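Local coordinates for Alr1585 protein (Nostoc sp., PDB 5C2I), which probably uses hydrogen peroxide to oxidise dyes and related compounds at its haem, as a dye-decolorizing (DyP-type) peroxidase, at residues S64-Q67 / T68-S72; V160-L163 / Q164-Q168; T323-P326 / F327-T331; T334-R337 / G338-R342. The protein carries 1 engineered substitution. One frame throughout, in Å; residues are numbered along the deposited sequence.

How the contacts relate
All four contacts are local, each formed within one unbroken run of chain, and they follow one another in series without nesting or crossing. Contact 1 lies where helix 55-68 ends and the chain turns toward helix 73-86; contact 2 is one span of helix 159-176. These two touch, Tyr-69 CE1 lying 4.2 Å from Ile-165 CG2, and so pack the loop after helix 55-68 on helix 159-176. On the other side of the chain's centre, contact 3 turns into helix 330-334 and contact 4 links that helix to helix 339-343. Phe-327 packs on Asp-339, and both contacts reach the haem, one at its iron, the other at a propionate.

Contact 1: S64-Q67 / T68-S72; sequences SFAQ and TYITS
Ser-64 O is gripped twice by Thr-68, by the backbone N at 2.9 Å and by the hydroxyl OG1 at 3.0 Å, the two donors coming from opposite faces of the carbonyl plane. Thr-68 OG1 can fold back in this way because it sits beside its own backbone N (chi1 -56°), and a threonine suits the place because its hydroxyl gives the carbonyl of the preceding turn a second donor. Phe-65 O also has two donors: Tyr-69 N makes the regular helical bond at 2.9 Å, while Ile-70 N, five residues on, makes a longer one at 3.3 Å as the chain unwinds. Beyond them a water donates to both Ala-66 O and Ile-70 O, bridging the last turn to the loop that leaves it.

The packing begins at the Phe-65 ring. With CG opposite the backbone N (chi1 -172°), the ring takes Tyr-69 CB over one face, a CH-pi contact 4.0 Å from the Phe-65 centroid. The Tyr-69 ring is turned by 30° and slid so far aside that the two rings barely overlap. Ile-70 CG1 lies 3.7 Å from Phe-65 CD2, and its extended CD1 reaches Ala-66 CB, whose small size lets the isoleucine lie close to the helix. Phe-65 also meets the Trp-61 ring and Ala-94 and Phe-96 of strand 93-98. Cutting this ring back to an alanine would probably leave Tyr-69 CB and Ile-70 CG1 without their aromatic neighbour, with a gap toward Ala-94 and Phe-96. Two late carbonyls of helix 55-68 are thus each given two donors as the helix ends, while apolar side chains pack it against strand 93-98.

Contact 2: V160-L163 / Q164-Q168; sequences VDLL and QIVNQ
Leu-162 and Val-166 lie side by side on one flank of helix 159-176, within the ferredoxin-like alpha+beta domain of the DyP family. Pointing the same way, they bring Leu-162 CD1 to 4.0 Å from Val-166 CG2, and together they cover the antiparallel sheet: Leu-162 packs on Ile-154 and Val-44, and Val-166 on the same two residues. Branched aliphatic chains suit this buried flank, since they fill the space over the strands and ask for no polar partner. Leu-163, one step round, continues the layer toward Arg-182 of strand 177-189.

The helix presents a different surface to a second subunit. A turn about its CB-CG bond (chi2 -51°) curls Gln-164 back over its own helix, so that CG comes 3.2 Å from Val-160 O and NE2 makes a weak 3.4 Å bond to the same oxygen, which already holds Gln-164 N at 3.1 Å. The stronger partners of the amide belong to the second subunit: OE1 accepts from the backbone N of its Gly-370, and NE2 donates to the carbonyl of its Asp-184. Asn-167 ND2 bonds the carboxylate of that same Asp-184, so the two amides bond both backbone and side chain of the neighbour.

The looser side carries Asp-161 and Ile-165, both only partly buried. A carboxylate suits this place near the start of the helix, where the helix dipole would probably stabilise its charge. Here the end methyl of Ile-165, CD1, rests 3.5 Å from Asp-161 OD2.

Contact 3: T323-P326 / F327-T331; sequences TKCP and FHSHT. With HEM (protoporphyrin IX containing Fe), chain E.
The imidazole of His-328 carries Pro-326 CB over one face, a CH-pi contact 3.6 Å from the ring centroid, and meets the ring of Trp-430 with planes inclined by about 60°. Pro-326 and His-328 belong to the type I beta turn from Pro-326 to Ser-329, which leads directly into the helix bearing the haem's proximal histidine. His-328 CG stands between its backbone N and carbonyl carbon (chi1 66°), which folds the ring back over the proline. A serine in its place would strip that face from Pro-326 CB and would probably leave the proline and Trp-430 without the flat group that joins them.

Ser-329 N closes the turn on Pro-326 O at 3.2 Å, arriving from well above the carbonyl plane. Its compact side chain fits between neighbours: CB lies 3.7 Å from Cys-325 SG, while OG passes close to Pro-326 CD and bonds Leu-287 O.

His-330 then holds the haem iron, its NE2 2.1 Å from FE, with a water as ligand on the opposite side of the porphyrin. Asp-418 OD2 takes the hydrogen bond of His-330 ND1, which, with the iron bond, probably fixes the ring's rotation. The imidazole stands edge-on above the line through two opposite pyrrole nitrogens: His-330 CD2 is 3.0 Å from haem NA, and CE1 is 3.2 Å from haem NC.

Contact 4: T334-R337 / G338-R342; sequences TNPR and GDTAR. With HEM (protoporphyrin IX containing Fe), chain E.
Pro-336 O accepts from Asp-339 N at 3.0 Å, closing a type I' turn, and from this turn Arg-337 reaches for the haem. Its CB passes 3.7 Å from Gly-338 N; CG and CD then run out extended (chi2 -171°, chi3 -177°), bringing NE to 3.9 Å from haem O1D. At the tip NH2 bonds that oxygen at 2.9 Å in a nearly straight line, within the guanidinium plane, and also bonds Asn-312 OD1. NH1 is taken by Phe-314 O, while the rings of Phe-314 and Trp-228 give cation-pi contacts, so the guanidinium is gripped by its N-H groups and met by aromatic rings, which probably fixes its orientation.

Asn-335 ND2 grips the other oxygen, haem O2D, at 2.9 Å; its OD1 accepts from Arg-337 N, an Asx turn. Gly-338 fits because a CB there would collide with Arg-337 O.

Behind the turn Arg-342 NH2 makes a salt bridge to Asp-339 OD1 at 2.8 Å, and a water joins the same nitrogen to Arg-337 O. Asp-339 OD2 is paired with Arg-332. Asn-335 and Arg-337 thus bind one haem propionate, part of the polar margin of the haem pocket in this DyP-type peroxidase.

Contact 1: S64-Q67 / T68-S72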
loop_
_atom_site.group_PDB
_atom_site.type_symbol
_atom_site.label_atom_id
_atom_site.label_comp_id
_atom_site.label_asym_id
_atom_site.label_seq_id
_atom_site.Cartn_x
_atom_site.Cartn_y
_atom_site.Cartn_z
ATOM N N SER A 64 -25.056 18.037 28.230
ATOM C CA SER A 64 -23.727 17.446 28.481
ATOM C C SER A 64 -23.043 17.169 27.156
ATOM O O SER A 64 -21.849 17.391 27.027
ATOM C CB SER A 64 -23.778 16.163 29.320
ATOM O OG SER A 64 -24.301 15.099 28.488
ATOM N N PHE A 65 -23.807 16.705 26.165
ATOM C CA PHE A 65 -23.239 16.467 24.836
ATOM C C PHE A 65 -22.744 17.740 24.166
ATOM O O PHE A 65 -21.654 17.759 23.582
ATOM C CB PHE A 65 -24.256 15.773 23.929
ATOM C CG PHE A 65 -23.672 15.329 22.623
ATOM C CD1 PHE A 65 -22.881 14.191 22.562
ATOM C CD2 PHE A 65 -23.926 16.009 21.479
ATOM C CE1 PHE A 65 -22.314 13.772 21.351
ATOM C CE2 PHE A 65 -23.409 15.571 20.257
ATOM C CZ PHE A 65 -22.564 14.463 20.206
ATOM N N ALA A 66 -23.495 18.815 24.300
ATOM C CA ALA A 66 -23.066 20.100 23.804
ATOM C C ALA A 66 -21.849 20.648 24.538
ATOM O O ALA A 66 -20.973 21.223 23.901
ATOM C CB ALA A 66 -24.217 21.092 23.887
ATOM N N GLN A 67 -21.770 20.424 25.854
ATOM C CA GLN A 67 -20.610 20.907 26.607
ATOM C C GLN A 67 -19.365 20.121 26.251
ATOM O O GLN A 67 -18.276 20.676 26.198
ATOM C CB GLN A 67 -20.854 20.814 28.116
ATOM C CG GLN A 67 -21.856 21.833 28.616
ATOM C CD GLN A 67 -22.382 21.524 30.010
ATOM O OE1 GLN A 67 -22.291 20.389 30.511
ATOM N NE2 GLN A 67 -22.965 22.542 30.643
ATOM N N THR A 68 -19.504 18.809 26.055
ATOM C CA THR A 68 -18.348 17.921 25.942
ATOM C C THR A 68 -17.873 17.701 24.516
ATOM O O THR A 68 -16.661 17.619 24.266
ATOM C CB THR A 68 -18.656 16.562 26.587
ATOM O OG1 THR A 68 -19.048 16.795 27.944
ATOM C CG2 THR A 68 -17.428 15.678 26.629
ATOM N N TYR A 69 -18.811 17.551 23.578
ATOM C CA TYR A 69 -18.460 17.052 22.249
ATOM C C TYR A 69 -18.687 17.981 21.071
ATOM O O TYR A 69 -17.937 17.906 20.100
ATOM C CB TYR A 69 -19.242 15.750 21.969
ATOM C CG TYR A 69 -18.729 14.605 22.818
ATOM C CD1 TYR A 69 -17.564 13.954 22.484
ATOM C CD2 TYR A 69 -19.426 14.168 23.936
ATOM C CE1 TYR A 69 -17.069 12.902 23.272
ATOM C CE2 TYR A 69 -18.971 13.105 24.702
ATOM C CZ TYR A 69 -17.791 12.476 24.359
ATOM O OH TYR A 69 -17.325 11.432 25.118
ATOM N N ILE A 70 -19.756 18.768 21.086
ATOM C CA ILE A 70 -20.136 19.478 19.854
ATOM C C ILE A 70 -18.996 20.405 19.432
ATOM O O ILE A 70 -18.444 21.162 20.238
ATOM C CB ILE A 70 -21.475 20.227 19.987
ATOM C CG1 ILE A 70 -22.620 19.197 20.148
ATOM C CG2 ILE A 70 -21.729 21.068 18.754
ATOM C CD1 ILE A 70 -23.987 19.790 20.348
ATOM N N THR A 71 -18.717 20.384 18.144
ATOM C CA THR A 71 -17.651 21.163 17.546
ATOM C C THR A 71 -18.220 22.446 16.968
ATOM O O THR A 71 -19.039 22.389 16.069
ATOM C CB THR A 71 -16.998 20.355 16.414
ATOM O OG1 THR A 71 -16.647 19.053 16.884
ATOM C CG2 THR A 71 -15.727 21.043 15.898
ATOM N N SER A 72 -17.723 23.597 17.428
ATOM C CA SER A 72 -18.066 24.859 16.782
ATOM C C SER A 72 -17.267 25.049 15.472
ATOM O O SER A 72 -16.241 24.408 15.251
ATOM C CB SER A 72 -17.791 26.012 17.727
ATOM O OG SER A 72 -16.405 26.168 17.928
HETATM O O HOH W 1 -19.491 22.655 22.325
#

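Contact 2: V160-L163 / Q164-Q168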
loop_
_atom_site.group_PDB
_atom_site.type_symbol
_atom_site.label_atom_id
_atom_site.label_comp_id
_atom_site.label_asym_id
_atom_site.label_seq_id
_atom_site.Cartn_x
_atom_site.Cartn_y
_atom_site.Cartn_z
ATOM N N VAL A 160 -11.341 2.987 14.224
ATOM C CA VAL A 160 -11.447 2.173 15.453
ATOM C C VAL A 160 -11.701 3.062 16.658
ATOM O O VAL A 160 -12.606 2.818 17.446
ATOM C CB VAL A 160 -10.209 1.325 15.677
ATOM C CG1 VAL A 160 -10.229 0.704 17.070
ATOM C CG2 VAL A 160 -10.108 0.250 14.587
ATOM N N ASP A 161 -10.957 4.164 16.750
ATOM C CA ASP A 161 -11.184 5.127 17.819
ATOM C C ASP A 161 -12.581 5.740 17.765
ATOM O O ASP A 161 -13.224 5.896 18.806
ATOM C CB ASP A 161 -10.177 6.279 17.720
ATOM C CG ASP A 161 -9.891 6.895 19.081
ATOM O OD1 ASP A 161 -9.655 6.158 20.081
ATOM O OD2 ASP A 161 -9.953 8.132 19.167
ATOM N N LEU A 162 -13.037 6.090 16.563
ATOM C CA LEU A 162 -14.372 6.635 16.378
ATOM C C LEU A 162 -15.422 5.676 16.974
ATOM O O LEU A 162 -16.329 6.098 17.702
ATOM C CB LEU A 162 -14.661 6.866 14.917
ATOM C CG LEU A 162 -16.086 7.292 14.549
ATOM C CD1 LEU A 162 -16.510 8.572 15.263
ATOM C CD2 LEU A 162 -16.271 7.431 13.028
ATOM N N LEU A 163 -15.263 4.385 16.678
ATOM C CA LEU A 163 -16.221 3.375 17.160
ATOM C C LEU A 163 -16.217 3.321 18.695
ATOM O O LEU A 163 -17.289 3.186 19.303
ATOM C CB LEU A 163 -15.926 2.002 16.583
ATOM C CG LEU A 163 -16.020 1.954 15.061
ATOM C CD1 LEU A 163 -15.495 0.619 14.545
ATOM C CD2 LEU A 163 -17.425 2.194 14.538
ATOM N N GLN A 164 -15.031 3.366 19.306
ATOM C CA GLN A 164 -14.933 3.317 20.750
ATOM C C GLN A 164 -15.623 4.512 21.404
ATOM O O GLN A 164 -16.334 4.383 22.414
ATOM C CB GLN A 164 -13.471 3.242 21.248
ATOM C CG GLN A 164 -12.610 2.170 20.584
ATOM C CD GLN A 164 -13.264 0.767 20.602
ATOM O OE1 GLN A 164 -13.487 0.196 21.666
ATOM N NE2 GLN A 164 -13.499 0.203 19.424
ATOM N N ILE A 165 -15.351 5.690 20.857
ATOM C CA ILE A 165 -15.888 6.912 21.406
ATOM C C ILE A 165 -17.410 6.909 21.256
ATOM O O ILE A 165 -18.122 7.249 22.182
ATOM C CB ILE A 165 -15.265 8.152 20.707
ATOM C CG1 ILE A 165 -13.834 8.274 21.185
ATOM C CG2 ILE A 165 -16.044 9.411 21.086
ATOM C CD1 ILE A 165 -12.992 9.241 20.378
ATOM N N VAL A 166 -17.907 6.474 20.099
ATOM C CA VAL A 166 -19.341 6.330 19.923
ATOM C C VAL A 166 -19.950 5.355 20.963
ATOM O O VAL A 166 -20.970 5.665 21.565
ATOM C CB VAL A 166 -19.704 5.893 18.503
ATOM C CG1 VAL A 166 -21.146 5.440 18.420
ATOM C CG2 VAL A 166 -19.477 7.050 17.535
ATOM N N ASN A 167 -19.311 4.216 21.197
ATOM C CA ASN A 167 -19.814 3.269 22.156
ATOM C C ASN A 167 -19.822 3.838 23.590
ATOM O O ASN A 167 -20.714 3.521 24.376
ATOM C CB ASN A 167 -19.023 1.947 22.135
ATOM C CG ASN A 167 -19.275 1.171 20.874
ATOM O OD1 ASN A 167 -20.301 1.383 20.198
ATOM N ND2 ASN A 167 -18.384 0.271 20.550
ATOM N N GLN A 168 -18.857 4.683 23.903
ATOM C CA GLN A 168 -18.888 5.383 25.179
ATOM C C GLN A 168 -20.046 6.383 25.256
ATOM O O GLN A 168 -20.811 6.366 26.208
ATOM C CB GLN A 168 -17.583 6.126 25.386
ATOM C CG GLN A 168 -17.446 6.777 26.744
ATOM C CD GLN A 168 -16.042 7.334 26.954
ATOM O OE1 GLN A 168 -15.079 6.953 26.273
ATOM N NE2 GLN A 168 -15.920 8.251 27.888
#

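Contact 3: T323-P326 / F327-T331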
loop_
_atom_site.group_PDB
_atom_site.type_symbol
_atom_site.label_atom_id
_atom_site.label_comp_id
_atom_site.label_asym_id
_atom_site.label_seq_id
_atom_site.Cartn_x
_atom_site.Cartn_y
_atom_site.Cartn_z
ATOM N N THR A 323 -25.559 21.734 -26.855
ATOM C CA THR A 323 -25.111 20.592 -27.656
ATOM C C THR A 323 -23.813 19.943 -27.153
ATOM O O THR A 323 -23.383 18.953 -27.712
ATOM C CB THR A 323 -24.922 20.985 -29.139
ATOM O OG1 THR A 323 -23.862 21.922 -29.262
ATOM C CG2 THR A 323 -26.225 21.588 -29.687
ATOM N N LYS A 324 -23.180 20.543 -26.124
ATOM C CA LYS A 324 -21.999 19.948 -25.497
ATOM C C LYS A 324 -22.419 19.323 -24.155
ATOM O O LYS A 324 -22.358 18.093 -23.979
ATOM C CB LYS A 324 -20.880 21.000 -25.370
ATOM C CG LYS A 324 -20.444 21.588 -26.713
ATOM C CD LYS A 324 -19.664 22.876 -26.508
ATOM C CE LYS A 324 -19.063 23.432 -27.775
ATOM N NZ LYS A 324 -18.514 24.776 -27.467
ATOM N N CYS A 325 -22.846 20.165 -23.225
ATOM C CA CYS A 325 -23.526 19.718 -22.006
ATOM C C CYS A 325 -25.026 19.899 -22.174
ATOM O O CYS A 325 -25.531 21.040 -22.183
ATOM C CB CYS A 325 -23.074 20.506 -20.786
ATOM S SG CYS A 325 -23.824 19.855 -19.260
ATOM N N PRO A 326 -25.758 18.784 -22.321
ATOM C CA PRO A 326 -27.195 18.905 -22.467
ATOM C C PRO A 326 -27.892 19.637 -21.326
ATOM O O PRO A 326 -27.427 19.613 -20.176
ATOM C CB PRO A 326 -27.662 17.433 -22.503
ATOM C CG PRO A 326 -26.525 16.737 -23.170
ATOM C CD PRO A 326 -25.308 17.408 -22.534
ATOM N N PHE A 327 -29.076 20.221 -21.613
ATOM C CA PHE A 327 -29.857 20.841 -20.551
ATOM C C PHE A 327 -30.281 19.858 -19.457
ATOM O O PHE A 327 -30.518 20.242 -18.323
ATOM C CB PHE A 327 -31.109 21.515 -21.148
ATOM C CG PHE A 327 -30.827 22.801 -21.897
ATOM C CD1 PHE A 327 -30.269 23.885 -21.251
ATOM C CD2 PHE A 327 -31.279 22.967 -23.213
ATOM C CE1 PHE A 327 -30.065 25.093 -21.925
ATOM C CE2 PHE A 327 -31.116 24.165 -23.880
ATOM C CZ PHE A 327 -30.508 25.236 -23.232
ATOM N N HIS A 328 -30.376 18.586 -19.794
ATOM C CA HIS A 328 -30.787 17.615 -18.801
ATOM C C HIS A 328 -29.683 17.089 -17.885
ATOM O O HIS A 328 -30.001 16.407 -16.928
ATOM C CB HIS A 328 -31.497 16.422 -19.481
ATOM C CG HIS A 328 -30.584 15.629 -20.361
ATOM N ND1 HIS A 328 -30.665 15.638 -21.729
ATOM C CD2 HIS A 328 -29.558 14.808 -20.055
ATOM C CE1 HIS A 328 -29.728 14.851 -22.231
ATOM N NE2 HIS A 328 -29.041 14.345 -21.236
ATOM N N SER A 329 -28.406 17.343 -18.209
ATOM C CA SER A 329 -27.318 16.770 -17.460
ATOM C C SER A 329 -27.409 17.233 -16.017
ATOM O O SER A 329 -27.764 18.384 -15.747
ATOM C CB SER A 329 -25.968 17.137 -18.075
ATOM O OG SER A 329 -25.862 16.692 -19.426
ATOM N N HIS A 330 -27.097 16.327 -15.103
ATOM C CA HIS A 330 -27.232 16.623 -13.671
ATOM C C HIS A 330 -26.649 17.994 -13.238
ATOM O O HIS A 330 -27.333 18.741 -12.517
ATOM C CB HIS A 330 -26.636 15.485 -12.866
ATOM C CG HIS A 330 -26.755 15.655 -11.376
ATOM N ND1 HIS A 330 -27.966 15.785 -10.731
ATOM C CD2 HIS A 330 -25.809 15.627 -10.405
ATOM C CE1 HIS A 330 -27.762 15.819 -9.423
ATOM N NE2 HIS A 330 -26.468 15.709 -9.206
ATOM N N THR A 331 -25.427 18.304 -13.660
ATOM C CA THR A 331 -24.797 19.571 -13.267
ATOM C C THR A 331 -25.522 20.775 -13.786
ATOM O O THR A 331 -25.661 21.781 -13.087
ATOM C CB THR A 331 -23.291 19.672 -13.669
ATOM O OG1 THR A 331 -23.161 19.482 -15.065
ATOM C CG2 THR A 331 -22.452 18.639 -12.925
HETATM C CHA HEM E . -23.142 17.783 -8.487
HETATM C CHB HEM E . -23.725 13.005 -8.201
HETATM C CHC HEM E . -27.859 13.676 -5.775
HETATM C CHD HEM E . -27.361 18.435 -6.307
HETATM C C1A HEM E . -22.949 16.420 -8.640
HETATM C C2A HEM E . -21.864 15.819 -9.346
HETATM C C3A HEM E . -22.032 14.482 -9.262
HETATM C C4A HEM E . -23.195 14.258 -8.492
HETATM C CMA HEM E . -21.140 13.402 -9.814
HETATM C CAA HEM E . -20.710 16.528 -10.067
HETATM C CBA HEM E . -19.466 16.881 -9.247
HETATM C CGA HEM E . -19.860 17.821 -8.142
HETATM O O1A HEM E . -19.961 19.069 -8.328
HETATM O O2A HEM E . -20.094 17.344 -7.030
HETATM C C1B HEM E . -24.892 12.796 -7.467
HETATM C C2B HEM E . -25.394 11.498 -7.104
HETATM C C3B HEM E . -26.504 11.676 -6.403
HETATM C C4B HEM E . -26.728 13.124 -6.389
HETATM C CMB HEM E . -24.734 10.207 -7.438
HETATM C CAB HEM E . -27.402 10.714 -5.718
HETATM C CBB HEM E . -27.017 9.495 -5.300
HETATM C C1C HEM E . -28.128 15.054 -5.746
HETATM C C2C HEM E . -29.289 15.646 -5.295
HETATM C C3C HEM E . -29.151 16.998 -5.472
HETATM C C4C HEM E . -27.877 17.211 -6.011
HETATM C CMC HEM E . -30.477 14.980 -4.663
HETATM C CAC HEM E . -30.102 18.078 -5.208
HETATM C CBC HEM E . -31.411 18.037 -5.239
HETATM C C1D HEM E . -26.087 18.595 -6.848
HETATM C C2D HEM E . -25.529 19.924 -7.074
HETATM C C3D HEM E . -24.384 19.755 -7.720
HETATM C C4D HEM E . -24.233 18.287 -7.834
HETATM C CMD HEM E . -26.126 21.268 -6.689
HETATM C CAD HEM E . -23.429 20.838 -8.132
HETATM C CBD HEM E . -23.759 21.456 -9.496
HETATM C CGD HEM E . -22.785 22.548 -9.798
HETATM O O1D HEM E . -22.176 22.457 -10.861
HETATM O O2D HEM E . -22.587 23.537 -9.012
HETATM N NA HEM E . -23.798 15.455 -8.188
HETATM N NB HEM E . -25.748 13.693 -7.090
HETATM N NC HEM E . -27.301 16.000 -6.276
HETATM N ND HEM E . -25.321 17.642 -7.385
HETATM FE FE HEM E . -25.547 15.730 -7.269
HETATM O O HOH W 2 -24.628 15.637 -5.121
#

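Contact 4: T334-R337 / G338-R342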
loop_
_atom_site.group_PDB
_atom_site.type_symbol
_atom_site.label_atom_id
_atom_site.label_comp_id
_atom_site.label_asym_id
_atom_site.label_seq_id
_atom_site.Cartn_x
_atom_site.Cartn_y
_atom_site.Cartn_z
ATOM N N THR A 334 -29.037 21.115 -11.883
ATOM C CA THR A 334 -28.938 21.521 -10.493
ATOM C C THR A 334 -28.230 22.861 -10.333
ATOM O O THR A 334 -28.456 23.554 -9.336
ATOM C CB THR A 334 -28.251 20.451 -9.628
ATOM O OG1 THR A 334 -26.936 20.198 -10.135
ATOM C CG2 THR A 334 -29.024 19.184 -9.599
ATOM N N ASN A 335 -27.370 23.223 -11.283
ATOM C CA ASN A 335 -26.728 24.512 -11.300
ATOM C C ASN A 335 -26.703 25.053 -12.717
ATOM O O ASN A 335 -25.800 24.759 -13.510
ATOM C CB ASN A 335 -25.327 24.498 -10.721
ATOM C CG ASN A 335 -24.736 25.918 -10.662
ATOM O OD1 ASN A 335 -25.364 26.880 -11.138
ATOM N ND2 ASN A 335 -23.526 26.047 -10.144
ATOM N N PRO A 336 -27.739 25.818 -13.070
ATOM C CA PRO A 336 -27.849 26.256 -14.457
ATOM C C PRO A 336 -26.790 27.283 -14.890
ATOM O O PRO A 336 -26.746 27.628 -16.076
ATOM C CB PRO A 336 -29.277 26.861 -14.522
ATOM C CG PRO A 336 -30.027 26.215 -13.412
ATOM C CD PRO A 336 -28.990 26.037 -12.318
ATOM N N ARG A 337 -26.012 27.804 -13.929
ATOM C CA ARG A 337 -24.987 28.822 -14.159
ATOM C C ARG A 337 -25.420 29.949 -15.110
ATOM O O ARG A 337 -24.651 30.375 -15.997
ATOM C CB ARG A 337 -23.667 28.178 -14.658
ATOM C CG ARG A 337 -23.160 27.133 -13.684
ATOM C CD ARG A 337 -21.772 26.628 -14.021
ATOM N NE ARG A 337 -21.407 25.578 -13.073
ATOM C CZ ARG A 337 -20.215 25.388 -12.501
ATOM N NH1 ARG A 337 -19.171 26.172 -12.755
ATOM N NH2 ARG A 337 -20.071 24.343 -11.681
ATOM N N GLY A 338 -26.651 30.409 -14.943
ATOM C CA GLY A 338 -27.192 31.474 -15.778
ATOM C C GLY A 338 -28.283 31.115 -16.764
ATOM O O GLY A 338 -28.909 32.029 -17.345
ATOM N N ASP A 339 -28.519 29.821 -17.016
ATOM C CA ASP A 339 -29.566 29.450 -18.027
ATOM C C ASP A 339 -30.909 30.091 -17.693
ATOM O O ASP A 339 -31.637 30.482 -18.607
ATOM C CB ASP A 339 -29.804 27.925 -18.134
ATOM C CG ASP A 339 -28.737 27.199 -18.904
ATOM O OD1 ASP A 339 -27.982 27.815 -19.703
ATOM O OD2 ASP A 339 -28.638 25.959 -18.696
ATOM N N THR A 340 -31.270 30.181 -16.411
ATOM C CA THR A 340 -32.613 30.711 -16.058
ATOM C C THR A 340 -32.692 32.228 -16.236
ATOM O O THR A 340 -33.755 32.778 -16.566
ATOM C CB THR A 340 -33.092 30.357 -14.637
ATOM O OG1 THR A 340 -32.362 31.123 -13.658
ATOM C CG2 THR A 340 -32.975 28.866 -14.351
ATOM N N ALA A 341 -31.543 32.882 -16.101
ATOM C CA ALA A 341 -31.443 34.315 -16.284
ATOM C C ALA A 341 -31.501 34.718 -17.749
ATOM O O ALA A 341 -31.972 35.795 -18.071
ATOM C CB ALA A 341 -30.169 34.835 -15.612
ATOM N N ARG A 342 -31.019 33.871 -18.648
ATOM C CA ARG A 342 -31.208 34.089 -20.078
ATOM C C ARG A 342 -32.552 33.710 -20.620
ATOM O O ARG A 342 -33.136 34.412 -21.449
ATOM C CB ARG A 342 -30.310 33.182 -20.879
ATOM C CG ARG A 342 -28.893 33.614 -20.956
ATOM C CD ARG A 342 -28.172 32.664 -21.896
ATOM N NE ARG A 342 -27.801 31.429 -21.197
ATOM C CZ ARG A 342 -26.764 31.313 -20.362
ATOM N NH1 ARG A 342 -25.973 32.356 -20.124
ATOM N NH2 ARG A 342 -26.503 30.158 -19.767
HETATM C CHA HEM E . -23.142 17.783 -8.487
HETATM C CHB HEM E . -23.725 13.005 -8.201
HETATM C CHC HEM E . -27.859 13.676 -5.775
HETATM C CHD HEM E . -27.361 18.435 -6.307
HETATM C C1A HEM E . -22.949 16.420 -8.640
HETATM C C2A HEM E . -21.864 15.819 -9.346
HETATM C C3A HEM E . -22.032 14.482 -9.262
HETATM C C4A HEM E . -23.195 14.258 -8.492
HETATM C CMA HEM E . -21.140 13.402 -9.814
HETATM C CAA HEM E . -20.710 16.528 -10.067
HETATM C CBA HEM E . -19.466 16.881 -9.247
HETATM C CGA HEM E . -19.860 17.821 -8.142
HETATM O O1A HEM E . -19.961 19.069 -8.328
HETATM O O2A HEM E . -20.094 17.344 -7.030
HETATM C C1B HEM E . -24.892 12.796 -7.467
HETATM C C2B HEM E . -25.394 11.498 -7.104
HETATM C C3B HEM E . -26.504 11.676 -6.403
HETATM C C4B HEM E . -26.728 13.124 -6.389
HETATM C CMB HEM E . -24.734 10.207 -7.438
HETATM C CAB HEM E . -27.402 10.714 -5.718
HETATM C CBB HEM E . -27.017 9.495 -5.300
HETATM C C1C HEM E . -28.128 15.054 -5.746
HETATM C C2C HEM E . -29.289 15.646 -5.295
HETATM C C3C HEM E . -29.151 16.998 -5.472
HETATM C C4C HEM E . -27.877 17.211 -6.011
HETATM C CMC HEM E . -30.477 14.980 -4.663
HETATM C CAC HEM E . -30.102 18.078 -5.208
HETATM C CBC HEM E . -31.411 18.037 -5.239
HETATM C C1D HEM E . -26.087 18.595 -6.848
HETATM C C2D HEM E . -25.529 19.924 -7.074
HETATM C C3D HEM E . -24.384 19.755 -7.720
HETATM C C4D HEM E . -24.233 18.287 -7.834
HETATM C CMD HEM E . -26.126 21.268 -6.689
HETATM C CAD HEM E . -23.429 20.838 -8.132
HETATM C CBD HEM E . -23.759 21.456 -9.496
HETATM C CGD HEM E . -22.785 22.548 -9.798
HETATM O O1D HEM E . -22.176 22.457 -10.861
HETATM O O2D HEM E . -22.587 23.537 -9.012
HETATM N NA HEM E . -23.798 15.455 -8.188
HETATM N NB HEM E . -25.748 13.693 -7.090
HETATM N NC HEM E . -27.301 16.000 -6.276
HETATM N ND HEM E . -25.321 17.642 -7.385
HETATM FE FE HEM E . -25.547 15.730 -7.269
HETATM O O HOH W 3 -23.967 29.987 -18.678
HETATM O O HOH W 2 -24.628 15.637 -5.121
#